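Local coordinates for protein beta-N-acetylhexosaminidase (PDB 1JAK) that removes terminal beta-linked N-acetylhexosamines from glycans as a family 20 glycoside hydrolase, probably by substrate-assisted catalysis, at residues A[300-305]-A[337-342]. Numbering follows the deposited sequence.
Sequences DVIGEL and QPIVAK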
loop_
_atom_site.group_PDB
_atom_site.type_symbol
_atom_site.label_atom_id
_atom_site.label_comp_id
_atom_site.label_asym_id
_atom_site.label_seq_id
_atom_site.Cartn_x
_atom_site.Cartn_y
_atom_site.Cartn_z
ATOM N N ASP A 300 -20.860 -16.973 3.495
ATOM C CA ASP A 300 -20.927 -16.954 2.034
ATOM C C ASP A 300 -19.950 -15.939 1.443
ATOM O O ASP A 300 -19.215 -16.245 0.500
ATOM C CB ASP A 300 -22.340 -16.611 1.539
ATOM C CG ASP A 300 -23.328 -17.753 1.719
ATOM O OD1 ASP A 300 -22.896 -18.922 1.822
ATOM O OD2 ASP A 300 -24.544 -17.477 1.733
ATOM N N VAL A 301 -19.946 -14.730 1.995
ATOM C CA VAL A 301 -19.065 -13.678 1.499
ATOM C C VAL A 301 -17.583 -13.985 1.704
ATOM O O VAL A 301 -16.788 -13.864 0.770
ATOM C CB VAL A 301 -19.398 -12.321 2.156
ATOM C CG1 VAL A 301 -18.347 -11.282 1.779
ATOM C CG2 VAL A 301 -20.771 -11.856 1.697
ATOM N N ILE A 302 -17.209 -14.380 2.914
ATOM C CA ILE A 302 -15.812 -14.689 3.195
ATOM C C ILE A 302 -15.341 -15.875 2.355
ATOM O O ILE A 302 -14.197 -15.907 1.890
ATOM C CB ILE A 302 -15.607 -14.983 4.700
ATOM C CG1 ILE A 302 -15.799 -13.687 5.498
ATOM C CG2 ILE A 302 -14.227 -15.578 4.940
ATOM C CD1 ILE A 302 -15.638 -13.839 7.004
ATOM N N GLY A 303 -16.227 -16.844 2.148
ATOM C CA GLY A 303 -15.862 -18.001 1.349
ATOM C C GLY A 303 -15.574 -17.623 -0.093
ATOM O O GLY A 303 -14.580 -18.068 -0.679
ATOM N N GLU A 304 -16.441 -16.799 -0.675
ATOM C CA GLU A 304 -16.256 -16.382 -2.058
ATOM C C GLU A 304 -15.048 -15.467 -2.213
ATOM O O GLU A 304 -14.339 -15.533 -3.218
ATOM C CB GLU A 304 -17.522 -15.695 -2.590
ATOM C CG GLU A 304 -18.661 -16.675 -2.879
ATOM C CD GLU A 304 -19.757 -16.091 -3.754
ATOM O OE1 GLU A 304 -19.432 -15.340 -4.700
ATOM O OE2 GLU A 304 -20.944 -16.402 -3.515
ATOM N N LEU A 305 -14.805 -14.621 -1.218
ATOM C CA LEU A 305 -13.666 -13.712 -1.282
ATOM C C LEU A 305 -12.358 -14.486 -1.141
ATOM O O LEU A 305 -11.387 -14.211 -1.843
ATOM C CB LEU A 305 -13.764 -12.649 -0.184
ATOM C CG LEU A 305 -12.651 -11.593 -0.150
ATOM C CD1 LEU A 305 -12.596 -10.840 -1.478
ATOM C CD2 LEU A 305 -12.905 -10.629 1.001
ATOM N N GLN A 337 -14.407 -14.854 13.362
ATOM C CA GLN A 337 -12.978 -15.047 13.116
ATOM C C GLN A 337 -12.650 -16.447 12.600
ATOM O O GLN A 337 -11.876 -16.594 11.652
ATOM C CB GLN A 337 -12.155 -14.764 14.375
ATOM C CG GLN A 337 -12.115 -13.301 14.783
ATOM C CD GLN A 337 -11.163 -13.052 15.936
ATOM O OE1 GLN A 337 -9.949 -12.961 15.746
ATOM N NE2 GLN A 337 -11.710 -12.956 17.144
ATOM N N PRO A 338 -13.237 -17.493 13.206
ATOM C CA PRO A 338 -12.959 -18.861 12.754
ATOM C C PRO A 338 -13.300 -19.115 11.286
ATOM O O PRO A 338 -12.724 -20.003 10.656
ATOM C CB PRO A 338 -13.809 -19.714 13.695
ATOM C CG PRO A 338 -13.819 -18.903 14.957
ATOM C CD PRO A 338 -14.060 -17.508 14.431
ATOM N N ILE A 339 -14.237 -18.341 10.747
ATOM C CA ILE A 339 -14.648 -18.502 9.356
ATOM C C ILE A 339 -13.490 -18.224 8.398
ATOM O O ILE A 339 -13.386 -18.847 7.339
ATOM C CB ILE A 339 -15.836 -17.569 9.015
ATOM C CG1 ILE A 339 -17.034 -17.917 9.907
ATOM C CG2 ILE A 339 -16.217 -17.711 7.545
ATOM C CD1 ILE A 339 -18.264 -17.045 9.676
ATOM N N VAL A 340 -12.620 -17.291 8.771
ATOM C CA VAL A 340 -11.471 -16.946 7.941
ATOM C C VAL A 340 -10.529 -18.147 7.839
ATOM O O VAL A 340 -10.077 -18.504 6.749
ATOM C CB VAL A 340 -10.709 -15.735 8.528
ATOM C CG1 VAL A 340 -9.521 -15.374 7.641
ATOM C CG2 VAL A 340 -11.656 -14.544 8.647
ATOM N N ALA A 341 -10.242 -18.771 8.980
ATOM C CA ALA A 341 -9.365 -19.939 9.011
ATOM C C ALA A 341 -10.025 -21.107 8.281
ATOM O O ALA A 341 -9.349 -21.931 7.660
ATOM C CB ALA A 341 -9.062 -20.329 10.457
ATOM N N LYS A 342 -11.350 -21.178 8.370
ATOM C CA LYS A 342 -12.111 -22.234 7.709
ATOM C C LYS A 342 -11.806 -22.227 6.214
ATOM O O LYS A 342 -11.753 -23.276 5.570
ATOM C CB LYS A 342 -13.609 -22.009 7.924
ATOM C CG LYS A 342 -14.511 -22.928 7.116
ATOM C CD LYS A 342 -15.973 -22.567 7.332
ATOM C CE LYS A 342 -16.891 -23.408 6.466
ATOM N NZ LYS A 342 -18.321 -23.034 6.672
#
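Helices 292-307 and 326-342 approach each other most closely, within these two segments, at Ile302 and Val340, whose CA atoms lie 6.8 Å apart, and no hydrogen bond links 300-305 to 337-342. The contact is small, and the side chains that meet in it are all apolar. It centres on one residue: Ile302 points at the other helix and meets both Ile339 and Val340.

Ile339 presents its CG2 methyl, which stands 3.9 Å from Ile302 CG2 and 4.0 Å from Ile302 CD1, so that one methyl of Ile339 packs against both branches of Ile302. The two isoleucine side chains cross at about a right angle. In Ile302, CG1 lies beside the backbone N (chi1 -69°), anti to the carbonyl carbon, and the chain is extended beyond it (chi2 179°), which carries CD1 on to the CG2 methyl of Val340 at 4.4 Å. The other branch of Ile302 reaches the backbone of that residue, with CG2 4.3 Å from Val340 CA.

Ile339 also packs on Val298, one turn before Ile302, and on Asp299, which accepts a salt bridge from Lys342 NZ. On the inner side, Val340 and Leu305 both touch Leu314 of strand 313-315, which joins the two helices to the barrel wall. Neighbouring helices that follow one another in sequence, with a parallel strand between them resting against both, are characteristic of the outer helical layer of a (beta/alpha)8 TIM barrel, here the catalytic domain of a family 20 hexosaminidase.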